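Local coordinates for putative cell adhesion protein (Bacteroides fragilis, PDB 4H40), which is a putative cell adhesion protein, probably a fimbrillin-like component of a distinct type of bacterial pilus, at residues G21-S26 with P47-E52; G40-D45 with D145-T150; R118-A123 with L140-D145; Q180-Q185 with H295-T300; S207-P212 with L258-R263. All coordinates share one frame; numbering follows the deposited sequence.

In the fold
From the N terminus, contact 1 joins strand 23-24 to the loop before strand 56-62, closing a loop of 20 residues. Contact 2 starts inside that loop, at 40-45, and ends at 145-150, so the two cross, with Tyr-24 packing against Leu-43, Gln-149 and Thr-150. Contact 3, pairing strands 113-121 and 141-142, falls within the span of contact 2 and shares Asp-145 with its second segment. Strand 177-190 then leads into contact 4, which spans 109 residues to reach strand 296-305 and encloses contact 5, where the loop after strand 197-207 meets strand 260-262. Leu-140 and Gln-180 link contacts 3 and 4 through a probable backbone hydrogen bond; Pro-259 packs contact 5 against Gln-180.

Contact 1. Residues G21-S26 with P47-E52; sequences GGYYPS and PIFLLE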
# COMPACT_ATOMS: atom_id res chain seq x y z
N GLY B 21 -35.20 12.37 3.64
CA GLY B 21 -34.84 11.88 2.32
C GLY B 21 -33.71 10.87 2.34
O GLY B 21 -33.31 10.38 1.28
N GLY B 22 -33.22 10.57 3.54
CA GLY B 22 -32.15 9.61 3.77
C GLY B 22 -30.76 10.16 3.53
O GLY B 22 -30.56 11.38 3.50
N TYR B 23 -29.79 9.26 3.40
CA TYR B 23 -28.43 9.69 3.12
C TYR B 23 -27.70 8.67 2.24
O TYR B 23 -28.07 7.50 2.19
CB TYR B 23 -27.63 10.00 4.40
CG TYR B 23 -27.12 8.80 5.17
CD1 TYR B 23 -27.93 8.12 6.07
CD2 TYR B 23 -25.80 8.40 5.07
CE1 TYR B 23 -27.44 7.08 6.85
CE2 TYR B 23 -25.30 7.34 5.82
CZ TYR B 23 -26.13 6.67 6.71
OH TYR B 23 -25.63 5.62 7.45
N TYR B 24 -26.69 9.17 1.51
CA TYR B 24 -25.80 8.34 0.73
C TYR B 24 -24.62 8.03 1.63
O TYR B 24 -23.93 8.96 2.06
CB TYR B 24 -25.36 9.04 -0.56
CG TYR B 24 -26.44 9.15 -1.61
CD1 TYR B 24 -26.74 8.07 -2.44
CD2 TYR B 24 -27.11 10.35 -1.82
CE1 TYR B 24 -27.70 8.18 -3.44
CE2 TYR B 24 -28.08 10.47 -2.82
CZ TYR B 24 -28.38 9.37 -3.62
OH TYR B 24 -29.33 9.47 -4.60
N PRO B 25 -24.44 6.75 2.03
CA PRO B 25 -23.33 6.43 2.93
C PRO B 25 -21.97 6.49 2.23
O PRO B 25 -21.88 6.42 1.00
CB PRO B 25 -23.65 5.00 3.36
CG PRO B 25 -24.39 4.44 2.21
CD PRO B 25 -25.21 5.54 1.66
N SER B 26 -20.93 6.61 3.02
CA SER B 26 -19.56 6.63 2.55
C SER B 26 -19.19 5.30 1.84
O SER B 26 -19.60 4.24 2.32
CB SER B 26 -18.65 6.86 3.75
OG SER B 26 -17.30 6.88 3.34
N PRO B 47 -27.18 3.22 -3.29
CA PRO B 47 -28.35 3.06 -2.42
C PRO B 47 -28.40 4.15 -1.36
O PRO B 47 -27.35 4.66 -0.91
CB PRO B 47 -28.16 1.68 -1.79
CG PRO B 47 -26.73 1.30 -2.00
CD PRO B 47 -26.07 2.32 -2.90
N ILE B 48 -29.62 4.49 -0.97
CA ILE B 48 -29.89 5.48 0.06
C ILE B 48 -30.26 4.74 1.34
O ILE B 48 -31.14 3.88 1.33
CB ILE B 48 -31.00 6.46 -0.41
CG1 ILE B 48 -30.49 7.29 -1.59
CG2 ILE B 48 -31.47 7.38 0.72
CD1 ILE B 48 -31.47 7.59 -2.57
N PHE B 49 -29.60 5.09 2.45
CA PHE B 49 -29.87 4.55 3.76
C PHE B 49 -30.79 5.48 4.51
O PHE B 49 -30.88 6.65 4.15
CB PHE B 49 -28.58 4.35 4.55
CG PHE B 49 -27.70 3.19 4.14
CD1 PHE B 49 -28.02 2.41 3.03
CD2 PHE B 49 -26.54 2.89 4.85
CE1 PHE B 49 -27.19 1.37 2.63
CE2 PHE B 49 -25.72 1.82 4.45
CZ PHE B 49 -26.05 1.07 3.34
N LEU B 50 -31.49 4.97 5.55
CA LEU B 50 -32.34 5.82 6.38
C LEU B 50 -31.45 6.60 7.29
O LEU B 50 -30.42 6.05 7.71
CB LEU B 50 -33.32 5.00 7.23
CG LEU B 50 -34.29 4.04 6.57
CD1 LEU B 50 -35.03 3.27 7.64
CD2 LEU B 50 -35.29 4.78 5.71
N LEU B 51 -31.83 7.85 7.64
CA LEU B 51 -31.06 8.65 8.59
C LEU B 51 -31.00 7.86 9.89
O LEU B 51 -32.00 7.24 10.26
CB LEU B 51 -31.69 10.04 8.79
CG LEU B 51 -31.83 10.91 7.53
CD1 LEU B 51 -32.64 12.17 7.81
CD2 LEU B 51 -30.47 11.27 6.96
N GLU B 52 -29.85 7.79 10.54
CA GLU B 52 -29.69 6.98 11.75
C GLU B 52 -30.56 7.50 12.91
O GLU B 52 -30.68 8.71 13.13
CB GLU B 52 -28.21 6.87 12.18
CG GLU B 52 -27.29 6.19 11.15
CD GLU B 52 -27.69 4.80 10.66
OE1 GLU B 52 -28.14 3.98 11.49
OE2 GLU B 52 -27.54 4.53 9.44
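Tyr-23 and Phe-49 exchange two backbone hydrogen bonds, Tyr-23 N to Phe-49 O and Phe-49 N to Tyr-23 O, both 2.9 Å long. They make a single antiparallel bridge of the hydrogen-bonded kind, an example of how one such pair can fasten a loop to a short strand. The phenol of Tyr-23 then turns back over the loop. Its CG stands between the backbone N and the carbonyl carbon (chi1 77°), which brings one ring face against Phe-49 CB and lets the hydroxyl OH donate to Glu-52 OE2 at 3.0 Å. That oxygen lies in the plane of the ring, whereas the carboxylate itself is turned 81° from it and is met on its anti side.

Two further CH-pi contacts flank the bridge. Pro-25 CG sits over the middle of the Phe-49 ring, 3.7 Å from its centroid, and Ile-48 CG1 lies 3.8 Å from the Tyr-24 centroid, displaced toward the rim. Leu-51 CD2 meets Gly-22 O at 3.5 Å.

Strand 177-190 runs beside strand 23-24 in parallel: Gly-22 and Tyr-24 bond to Ile-177 through their backbones, and the Tyr-24 side chain packs on Ile-178.

Contact 2. Residues G40-D45 with D145-T150; sequences GETLKD and DRYTQT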
# COMPACT_ATOMS: atom_id res chain seq x y z
N GLY B 40 -24.86 13.96 -12.32
CA GLY B 40 -26.06 13.15 -12.13
C GLY B 40 -25.80 11.66 -12.24
O GLY B 40 -26.71 10.85 -12.04
N GLU B 41 -24.56 11.30 -12.55
CA GLU B 41 -24.16 9.92 -12.80
C GLU B 41 -23.44 9.21 -11.64
O GLU B 41 -23.49 7.98 -11.59
CB GLU B 41 -23.26 9.87 -14.05
CG GLU B 41 -23.99 10.14 -15.35
CD GLU B 41 -25.04 9.12 -15.75
OE1 GLU B 41 -24.67 7.93 -15.95
OE2 GLU B 41 -26.22 9.50 -15.87
N THR B 42 -22.75 9.94 -10.76
CA THR B 42 -21.98 9.36 -9.67
C THR B 42 -22.87 8.58 -8.69
O THR B 42 -22.50 7.47 -8.27
CB THR B 42 -21.17 10.47 -8.98
OG1 THR B 42 -20.11 10.85 -9.86
CG2 THR B 42 -20.59 10.05 -7.64
N LEU B 43 -24.05 9.13 -8.36
CA LEU B 43 -24.95 8.55 -7.37
C LEU B 43 -26.14 7.80 -7.95
O LEU B 43 -26.95 7.29 -7.17
CB LEU B 43 -25.48 9.67 -6.44
CG LEU B 43 -24.48 10.57 -5.75
CD1 LEU B 43 -25.20 11.56 -4.88
CD2 LEU B 43 -23.46 9.78 -4.96
N LYS B 44 -26.27 7.71 -9.29
CA LYS B 44 -27.44 7.07 -9.90
C LYS B 44 -27.70 5.65 -9.35
O LYS B 44 -28.83 5.40 -8.92
CB LYS B 44 -27.42 7.09 -11.46
CG LYS B 44 -26.26 6.40 -12.16
CD LYS B 44 -26.57 6.16 -13.65
CE LYS B 44 -25.62 5.18 -14.29
NZ LYS B 44 -26.03 4.85 -15.68
N ASP B 45 -26.66 4.79 -9.26
CA ASP B 45 -26.82 3.41 -8.75
C ASP B 45 -26.41 3.26 -7.28
O ASP B 45 -26.12 2.14 -6.83
CB ASP B 45 -26.01 2.43 -9.61
CG ASP B 45 -26.35 2.47 -11.07
OD1 ASP B 45 -27.52 2.78 -11.42
OD2 ASP B 45 -25.46 2.16 -11.89
N ASP B 145 -23.91 20.37 -3.65
CA ASP B 145 -24.23 20.87 -4.98
C ASP B 145 -23.41 20.17 -6.08
O ASP B 145 -23.66 20.38 -7.27
CB ASP B 145 -24.04 22.39 -5.03
CG ASP B 145 -25.18 23.21 -4.44
OD1 ASP B 145 -26.24 22.62 -4.10
OD2 ASP B 145 -25.03 24.46 -4.34
N ARG B 146 -22.48 19.28 -5.68
CA ARG B 146 -21.65 18.54 -6.63
C ARG B 146 -22.47 17.49 -7.37
O ARG B 146 -22.10 17.13 -8.48
CB ARG B 146 -20.43 17.90 -5.93
CG ARG B 146 -19.34 18.90 -5.59
CD ARG B 146 -18.25 18.31 -4.69
NE ARG B 146 -18.68 18.19 -3.30
CZ ARG B 146 -17.87 18.03 -2.25
NH1 ARG B 146 -16.56 17.98 -2.43
NH2 ARG B 146 -18.37 17.92 -1.03
N TYR B 147 -23.56 16.99 -6.76
CA TYR B 147 -24.41 15.96 -7.38
C TYR B 147 -25.83 16.42 -7.43
O TYR B 147 -26.27 17.13 -6.53
CB TYR B 147 -24.31 14.61 -6.63
CG TYR B 147 -22.91 14.30 -6.15
CD1 TYR B 147 -21.93 13.85 -7.03
CD2 TYR B 147 -22.54 14.55 -4.83
CE1 TYR B 147 -20.62 13.63 -6.60
CE2 TYR B 147 -21.23 14.34 -4.39
CZ TYR B 147 -20.28 13.88 -5.28
OH TYR B 147 -18.99 13.65 -4.85
N THR B 148 -26.56 16.05 -8.49
CA THR B 148 -27.93 16.49 -8.71
C THR B 148 -28.89 15.94 -7.65
O THR B 148 -29.80 16.66 -7.20
CB THR B 148 -28.41 16.12 -10.13
OG1 THR B 148 -28.38 14.71 -10.31
CG2 THR B 148 -27.58 16.78 -11.22
N GLN B 149 -28.66 14.69 -7.24
CA GLN B 149 -29.50 13.97 -6.28
C GLN B 149 -29.55 14.66 -4.90
O GLN B 149 -30.61 14.66 -4.24
CB GLN B 149 -29.00 12.52 -6.13
CG GLN B 149 -29.21 11.63 -7.37
CD GLN B 149 -28.11 11.68 -8.41
OE1 GLN B 149 -27.05 12.32 -8.25
NE2 GLN B 149 -28.31 10.96 -9.50
N THR B 150 -28.41 15.27 -4.49
CA THR B 150 -28.16 15.90 -3.19
C THR B 150 -28.13 17.44 -3.26
O THR B 150 -28.05 18.10 -2.21
CB THR B 150 -26.83 15.37 -2.61
OG1 THR B 150 -25.74 15.76 -3.45
CG2 THR B 150 -26.83 13.88 -2.45
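Two irregular connections meet here, the long loop between strands 23-24 and 56-62 and the one between strands 141-142 and 153-157, a case of loops joined by one polar bond and a patch of apolar packing. Gln-149 supplies the bond: its NE2 donates to Gly-40 O at 3.0 Å with an N-H...O angle of 162°. The oxygen lies in the amide plane of Gln-149, but the nitrogen comes from above the plane of the Gly-40 carbonyl. A bend at chi2 (87°) carries the amide toward the loop, and its OE1 passes 3.6 Å from Leu-43 CB.

Leu-43 points into the other loop. Its CD1 branch reaches Tyr-147 CB at 3.6 Å and Thr-150 CG2 at 3.7 Å, with Tyr-24 and Ile-178 also packing on this leucine. Thr-42 CG2 approaches Tyr-147 CE1 at 3.7 Å, while its hydroxyl bonds to Asp-39. Thr-148 OG1 packs beside Gly-40 CA.

A single amide-to-carbonyl hydrogen bond thus joins the two loops; the rest of the adhesion, Leu-43 and Thr-42 against Tyr-147 and Thr-150, is apolar packing, and no charged pair bridges the segments.

Contact 3. Residues R118-A123 with L140-D145; sequences RILSPA and LLATDD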
# COMPACT_ATOMS: atom_id res chain seq x y z
N ARG B 118 -31.19 24.17 2.82
CA ARG B 118 -30.04 23.28 2.96
C ARG B 118 -30.18 22.49 4.25
O ARG B 118 -30.91 22.91 5.16
CB ARG B 118 -28.71 24.06 2.93
CG ARG B 118 -28.51 24.88 1.68
CD ARG B 118 -27.05 25.13 1.40
NE ARG B 118 -26.82 25.06 -0.04
CZ ARG B 118 -25.88 24.33 -0.62
NH1 ARG B 118 -25.02 23.64 0.10
NH2 ARG B 118 -25.78 24.31 -1.93
N ILE B 119 -29.52 21.33 4.30
CA ILE B 119 -29.56 20.43 5.46
C ILE B 119 -28.15 20.15 5.91
O ILE B 119 -27.24 20.05 5.08
CB ILE B 119 -30.30 19.07 5.18
CG1 ILE B 119 -31.49 19.16 4.18
CG2 ILE B 119 -30.64 18.30 6.47
CD1 ILE B 119 -32.66 19.92 4.64
N LEU B 120 -28.01 19.98 7.22
CA LEU B 120 -26.78 19.59 7.93
C LEU B 120 -27.14 18.53 8.95
O LEU B 120 -28.21 18.62 9.57
CB LEU B 120 -26.14 20.80 8.64
CG LEU B 120 -25.68 21.95 7.79
CD1 LEU B 120 -25.75 23.21 8.57
CD2 LEU B 120 -24.28 21.74 7.27
N SER B 121 -26.26 17.56 9.14
CA SER B 121 -26.44 16.52 10.15
C SER B 121 -25.07 16.09 10.65
O SER B 121 -24.25 15.66 9.83
CB SER B 121 -27.26 15.34 9.64
OG SER B 121 -27.47 14.41 10.68
N PRO B 122 -24.74 16.29 11.95
CA PRO B 122 -25.57 16.81 13.06
C PRO B 122 -26.05 18.25 12.87
O PRO B 122 -25.49 18.99 12.07
CB PRO B 122 -24.63 16.72 14.28
CG PRO B 122 -23.64 15.66 13.92
CD PRO B 122 -23.41 15.87 12.45
N ALA B 123 -27.10 18.65 13.64
CA ALA B 123 -27.70 19.98 13.59
C ALA B 123 -26.77 21.04 14.21
O ALA B 123 -27.17 21.76 15.13
CB ALA B 123 -29.06 19.98 14.28
N LEU B 140 -20.01 14.84 8.90
CA LEU B 140 -21.03 15.83 8.60
C LEU B 140 -21.69 15.50 7.30
O LEU B 140 -21.07 15.51 6.24
CB LEU B 140 -20.53 17.29 8.59
CG LEU B 140 -21.62 18.31 8.23
CD1 LEU B 140 -22.40 18.79 9.45
CD2 LEU B 140 -21.06 19.44 7.41
N LEU B 141 -22.98 15.18 7.41
CA LEU B 141 -23.85 14.93 6.28
C LEU B 141 -24.50 16.24 5.96
O LEU B 141 -24.86 16.98 6.87
CB LEU B 141 -24.89 13.87 6.61
CG LEU B 141 -24.44 12.43 6.84
CD1 LEU B 141 -25.62 11.59 7.21
CD2 LEU B 141 -23.83 11.84 5.59
N ALA B 142 -24.60 16.57 4.69
CA ALA B 142 -25.18 17.84 4.28
C ALA B 142 -25.61 17.82 2.82
O ALA B 142 -25.41 16.83 2.10
CB ALA B 142 -24.15 18.95 4.49
N THR B 143 -26.20 18.93 2.40
CA THR B 143 -26.59 19.26 1.04
C THR B 143 -25.29 19.37 0.23
O THR B 143 -24.33 19.99 0.69
CB THR B 143 -27.38 20.58 1.08
OG1 THR B 143 -28.55 20.43 1.88
CG2 THR B 143 -27.76 21.08 -0.30
N ASP B 144 -25.24 18.76 -0.95
CA ASP B 144 -24.06 18.82 -1.79
C ASP B 144 -24.44 19.22 -3.19
O ASP B 144 -25.20 18.51 -3.85
CB ASP B 144 -23.32 17.49 -1.80
CG ASP B 144 -21.82 17.61 -1.90
OD1 ASP B 144 -21.34 18.19 -2.89
OD2 ASP B 144 -21.13 17.11 -1.00
N ASP B 145 -23.91 20.37 -3.65
CA ASP B 145 -24.23 20.87 -4.98
C ASP B 145 -23.41 20.17 -6.08
O ASP B 145 -23.66 20.38 -7.27
CB ASP B 145 -24.04 22.39 -5.03
CG ASP B 145 -25.18 23.21 -4.44
OD1 ASP B 145 -26.24 22.62 -4.10
OD2 ASP B 145 -25.03 24.46 -4.34
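Thr-143 meets two consecutive residues of the facing strand, Arg-118 and Ile-119, with different branches. Its CB lies 3.9 Å from Ile-119 N. From there OG1 turns to the strand backbone and accepts a hydrogen bond from Ile-119 N at 2.8 Å, with an N-H...O angle of 160°; the same oxygen passes 3.4 Å from Arg-118 CA. The other branch, CG2, stands anti to the threonine's own nitrogen (chi1 -61° for OG1) and ends over the centre of one face of the Arg-118 guanidinium, 3.8 Å from CZ. Aliphatic carbon thus backs the flat cation, which also makes a cation-pi contact with Trp-221. At its edge the guanidinium forms a salt bridge with Asp-145, although the position of NH2 is uncertain.

The threonine extends an antiparallel pairing of strands 113-121 and 141-142, showing how a side-chain hydroxyl can act as acceptor just past a strand end. Within the pair, Ser-121 and Leu-141 bond in both directions, Ser-121 N to Leu-141 O at 2.7 Å and Leu-141 N to Ser-121 O at 2.8 Å, while Leu-120 and Ala-142 form the adjacent non-hydrogen-bonded pair. Thr-143 N bonds to Ile-119 O at 3.1 Å.

Leu-120 CD2 approaches Ala-142 CB at 3.9 Å on one face of the sheet. Ser-121 and Leu-141 occupy the other face, where Ser-121 OG bonds to Thr-56 O of strand 56-62.

Contact 4. Residues Q180-Q185 with H295-T300; sequences QTARMQ and HSYNYT
Arg-183 uses both its backbone atoms across the contact: its N donates to His-295 O at 2.9 Å, and its O accepts from Tyr-297 N at 2.7 Å. Two residues on, Gln-185 repeats the pattern, with N bonding to Tyr-297 O at 3.0 Å and O accepting from Tyr-299 N at 2.8 Å. Such alternation, in which one residue of a strand bonds to the two neighbours of its partner, is the signature of parallel pairing; strands 182-185 and 296-300 run only 9° apart. The alternate residues Ala-182 and Met-184 bond to strand 251-257 on the other side, so the strand is held along two edges.

On the face carrying Arg-183, Gln-185, Ser-296 and Asn-298, polar groups serve one another. The extended Arg-183 chain brings NH2 to Gln-185 OE1 at 2.7 Å, in the guanidinium plane, while one water accepts from Arg-183 NE and donates to Asn-298 OD1 at 2.6 Å. A second water takes a hydrogen from Gln-185 NE2 at 2.8 Å and gives one to Tyr-299 O. Ser-296 OG is bonded to Ser-26 OG.

The face of Met-184 and Tyr-297 is largely apolar, with the selenomethionine CE 3.8 Å from Tyr-299 CE1. The exception is Tyr-297 OH, which bonds to Thr-292 N.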
# COMPACT_ATOMS: atom_id res chain seq x y z
N GLN B 180 -19.53 15.11 3.89
CA GLN B 180 -18.68 16.24 3.56
C GLN B 180 -17.24 15.96 3.87
O GLN B 180 -16.35 16.65 3.37
CB GLN B 180 -19.15 17.52 4.28
CG GLN B 180 -20.57 17.95 3.88
CD GLN B 180 -20.77 18.00 2.39
OE1 GLN B 180 -20.21 18.84 1.68
NE2 GLN B 180 -21.49 17.03 1.86
N THR B 181 -16.99 14.90 4.66
CA THR B 181 -15.65 14.52 5.07
C THR B 181 -15.27 13.14 4.53
O THR B 181 -16.11 12.37 4.08
CB THR B 181 -15.49 14.52 6.62
OG1 THR B 181 -16.12 13.39 7.15
CG2 THR B 181 -16.06 15.71 7.27
N ALA B 182 -13.98 12.81 4.65
CA ALA B 182 -13.48 11.50 4.34
C ALA B 182 -13.65 10.65 5.59
O ALA B 182 -13.91 11.19 6.68
CB ALA B 182 -12.02 11.59 3.93
N ARG B 183 -13.51 9.34 5.45
CA ARG B 183 -13.60 8.41 6.56
C ARG B 183 -12.44 7.45 6.49
O ARG B 183 -12.10 6.97 5.41
CB ARG B 183 -14.93 7.66 6.50
CG ARG B 183 -15.09 6.64 7.62
CD ARG B 183 -16.42 5.95 7.55
NE ARG B 183 -16.33 4.61 8.10
CZ ARG B 183 -17.07 4.17 9.10
NH1 ARG B 183 -17.98 4.96 9.67
NH2 ARG B 183 -16.93 2.92 9.54
N MSE B 184 -11.83 7.16 7.63
CA MSE B 184 -10.76 6.18 7.74
C MSE B 184 -11.24 5.10 8.69
O MSE B 184 -11.89 5.40 9.69
CB MSE B 184 -9.43 6.78 8.19
CG MSE B 184 -8.83 7.70 7.15
SE MSE B 184 -7.02 8.32 7.51
CE MSE B 184 -6.06 6.90 6.65
N GLN B 185 -11.03 3.83 8.32
CA GLN B 185 -11.41 2.72 9.16
C GLN B 185 -10.26 1.73 9.25
O GLN B 185 -9.63 1.43 8.25
CB GLN B 185 -12.65 2.06 8.62
CG GLN B 185 -13.17 1.03 9.56
CD GLN B 185 -14.32 0.31 8.98
OE1 GLN B 185 -15.46 0.70 9.17
NE2 GLN B 185 -14.03 -0.76 8.27
N HIS B 295 -15.83 9.39 0.84
CA HIS B 295 -15.09 8.14 0.63
C HIS B 295 -14.51 7.56 1.90
O HIS B 295 -14.22 8.29 2.85
CB HIS B 295 -13.97 8.33 -0.38
CG HIS B 295 -14.48 8.61 -1.75
ND1 HIS B 295 -14.22 9.81 -2.37
CD2 HIS B 295 -15.26 7.86 -2.57
CE1 HIS B 295 -14.81 9.74 -3.55
NE2 HIS B 295 -15.46 8.59 -3.70
N SER B 296 -14.37 6.22 1.92
CA SER B 296 -13.82 5.43 3.02
C SER B 296 -12.47 4.90 2.65
O SER B 296 -12.30 4.36 1.56
CB SER B 296 -14.73 4.27 3.38
OG SER B 296 -15.93 4.68 4.02
N TYR B 297 -11.52 5.04 3.55
CA TYR B 297 -10.16 4.57 3.37
C TYR B 297 -9.99 3.52 4.45
O TYR B 297 -9.76 3.85 5.61
CB TYR B 297 -9.16 5.77 3.41
CG TYR B 297 -9.51 6.79 2.34
CD1 TYR B 297 -10.46 7.78 2.57
CD2 TYR B 297 -9.00 6.66 1.05
CE1 TYR B 297 -10.87 8.64 1.56
CE2 TYR B 297 -9.39 7.54 0.04
CZ TYR B 297 -10.36 8.50 0.29
OH TYR B 297 -10.73 9.37 -0.71
N ASN B 298 -10.35 2.28 4.08
CA ASN B 298 -10.36 1.08 4.92
C ASN B 298 -9.06 0.33 4.90
O ASN B 298 -8.50 0.10 3.86
CB ASN B 298 -11.45 0.15 4.43
CG ASN B 298 -12.76 0.85 4.30
OD1 ASN B 298 -13.12 1.68 5.14
ND2 ASN B 298 -13.49 0.56 3.22
N TYR B 299 -8.58 -0.04 6.07
CA TYR B 299 -7.36 -0.80 6.29
C TYR B 299 -7.70 -2.03 7.12
O TYR B 299 -8.65 -1.97 7.90
CB TYR B 299 -6.31 0.06 6.99
CG TYR B 299 -5.76 1.16 6.11
CD1 TYR B 299 -6.44 2.37 5.95
CD2 TYR B 299 -4.54 1.01 5.46
CE1 TYR B 299 -5.94 3.38 5.13
CE2 TYR B 299 -4.01 2.02 4.66
CZ TYR B 299 -4.74 3.18 4.46
OH TYR B 299 -4.24 4.14 3.62
N THR B 300 -7.00 -3.16 6.88
CA THR B 300 -7.18 -4.41 7.63
C THR B 300 -5.79 -4.80 8.12
O THR B 300 -4.88 -5.02 7.32
CB THR B 300 -7.94 -5.47 6.83
OG1 THR B 300 -9.10 -4.83 6.30
CG2 THR B 300 -8.43 -6.58 7.69
O HOH W 1 -15.24 2.46 6.39
O HOH W 2 -11.64 -2.07 7.76

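Contact 5. Residues S207-P212 with L258-R263; sequences SGIQQP and LPTDAR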
# COMPACT_ATOMS: atom_id res chain seq x y z
N SER B 207 -1.85 11.22 12.12
CA SER B 207 -1.06 12.46 12.09
C SER B 207 -0.70 12.86 10.67
O SER B 207 -0.57 11.99 9.80
CB SER B 207 0.23 12.27 12.89
OG SER B 207 0.05 12.45 14.28
N GLY B 208 -0.53 14.16 10.45
CA GLY B 208 -0.17 14.72 9.16
C GLY B 208 -1.35 14.94 8.25
O GLY B 208 -1.25 14.78 7.03
N ILE B 209 -2.49 15.31 8.83
CA ILE B 209 -3.71 15.53 8.07
C ILE B 209 -4.02 17.05 8.01
O ILE B 209 -3.26 17.85 8.56
CB ILE B 209 -4.87 14.66 8.64
CG1 ILE B 209 -4.83 14.60 10.20
CG2 ILE B 209 -4.80 13.29 8.04
CD1 ILE B 209 -6.14 14.34 10.88
N GLN B 210 -5.06 17.45 7.25
CA GLN B 210 -5.45 18.84 7.07
C GLN B 210 -5.70 19.53 8.39
O GLN B 210 -6.38 18.96 9.25
CB GLN B 210 -6.74 18.92 6.23
CG GLN B 210 -7.22 20.33 5.90
CD GLN B 210 -6.55 20.85 4.67
OE1 GLN B 210 -6.82 20.39 3.55
NE2 GLN B 210 -5.63 21.79 4.84
N GLN B 211 -5.14 20.74 8.55
CA GLN B 211 -5.45 21.58 9.70
C GLN B 211 -6.77 22.28 9.36
O GLN B 211 -6.88 22.80 8.24
CB GLN B 211 -4.31 22.56 10.02
CG GLN B 211 -4.43 23.21 11.40
CD GLN B 211 -4.06 22.29 12.55
OE1 GLN B 211 -4.93 21.73 13.24
NE2 GLN B 211 -2.76 22.11 12.77
N PRO B 212 -7.82 22.19 10.21
CA PRO B 212 -9.14 22.81 9.86
C PRO B 212 -9.10 24.29 9.43
O PRO B 212 -8.39 25.13 10.03
CB PRO B 212 -9.96 22.64 11.13
CG PRO B 212 -9.32 21.47 11.84
CD PRO B 212 -7.87 21.53 11.53
N LEU B 258 -10.87 15.40 7.36
CA LEU B 258 -11.20 16.40 6.37
C LEU B 258 -10.52 16.07 5.04
O LEU B 258 -9.40 15.57 5.09
CB LEU B 258 -10.73 17.79 6.84
CG LEU B 258 -11.37 18.38 8.08
CD1 LEU B 258 -10.64 19.67 8.45
CD2 LEU B 258 -12.84 18.67 7.86
N PRO B 259 -11.14 16.40 3.86
CA PRO B 259 -10.44 16.15 2.59
C PRO B 259 -9.05 16.78 2.62
O PRO B 259 -8.90 17.96 3.00
CB PRO B 259 -11.36 16.80 1.55
CG PRO B 259 -12.72 16.71 2.17
CD PRO B 259 -12.47 17.00 3.62
N THR B 260 -8.02 15.95 2.36
CA THR B 260 -6.63 16.38 2.39
C THR B 260 -5.80 15.70 1.33
O THR B 260 -5.95 14.51 1.07
CB THR B 260 -6.00 16.21 3.80
OG1 THR B 260 -4.75 16.90 3.82
CG2 THR B 260 -5.81 14.78 4.22
N ASP B 261 -4.91 16.50 0.73
CA ASP B 261 -3.92 16.12 -0.28
C ASP B 261 -2.57 15.87 0.41
O ASP B 261 -1.90 16.81 0.84
CB ASP B 261 -3.78 17.22 -1.37
CG ASP B 261 -2.69 16.99 -2.40
OD1 ASP B 261 -2.32 15.80 -2.62
OD2 ASP B 261 -2.20 17.98 -2.99
N ALA B 262 -2.18 14.60 0.49
CA ALA B 262 -0.92 14.17 1.10
C ALA B 262 -0.19 13.20 0.17
O ALA B 262 0.52 12.29 0.61
CB ALA B 262 -1.19 13.52 2.45
N ARG B 263 -0.37 13.42 -1.14
CA ARG B 263 0.24 12.65 -2.25
C ARG B 263 1.76 12.76 -2.25
O ARG B 263 2.47 11.81 -2.62
CB ARG B 263 -0.31 13.15 -3.58
CG ARG B 263 -1.75 12.69 -3.87
CD ARG B 263 -2.25 13.30 -5.16
NE ARG B 263 -2.39 14.75 -5.05
CZ ARG B 263 -2.57 15.57 -6.08
NH1 ARG B 263 -2.61 15.10 -7.32
NH2 ARG B 263 -2.69 16.88 -5.88
O HOH W 3 -7.43 15.74 6.88
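Gln-210 and Thr-260 lie side by side with their side chains running in opposite directions, and their CB atoms come within 3.7 Å. The glutamine extends its CG away from its own backbone nitrogen (chi1 -177°) and then bends at chi2 (86°), which turns the chain toward Pro-259 O, 4.1 Å from Gln-210 CG. In Thr-260 the hydroxyl takes the position trans to the main-chain N (chi1 -168°), and the methyl CG2 is left between that nitrogen and the carbonyl carbon. The methyl faces Ile-209 CG2 at 4.2 Å, while OG1 bonds to Lys-230 O in the adjoining strand.

Thr-260 opens strand 260-262, the middle member of a small three-stranded sheet in which it runs parallel to 230-231 and antiparallel to 289-291. The loop after strand 197-207 packs against the start of this central strand, and one water bridges the two backbones: it accepts from Gln-210 N at 2.9 Å and donates to Leu-258 O at 2.7 Å. Asn-136 adds a further tie from outside, bonding to Gln-210 O and to Leu-258 N.

Leu-258 crosses Pro-212 at about a right angle. Nearer the backbone its CB meets Gln-210 CB, and its CD1 branch rests 3.8 Å from Pro-212 CA and 4.1 Å from Pro-212 CG.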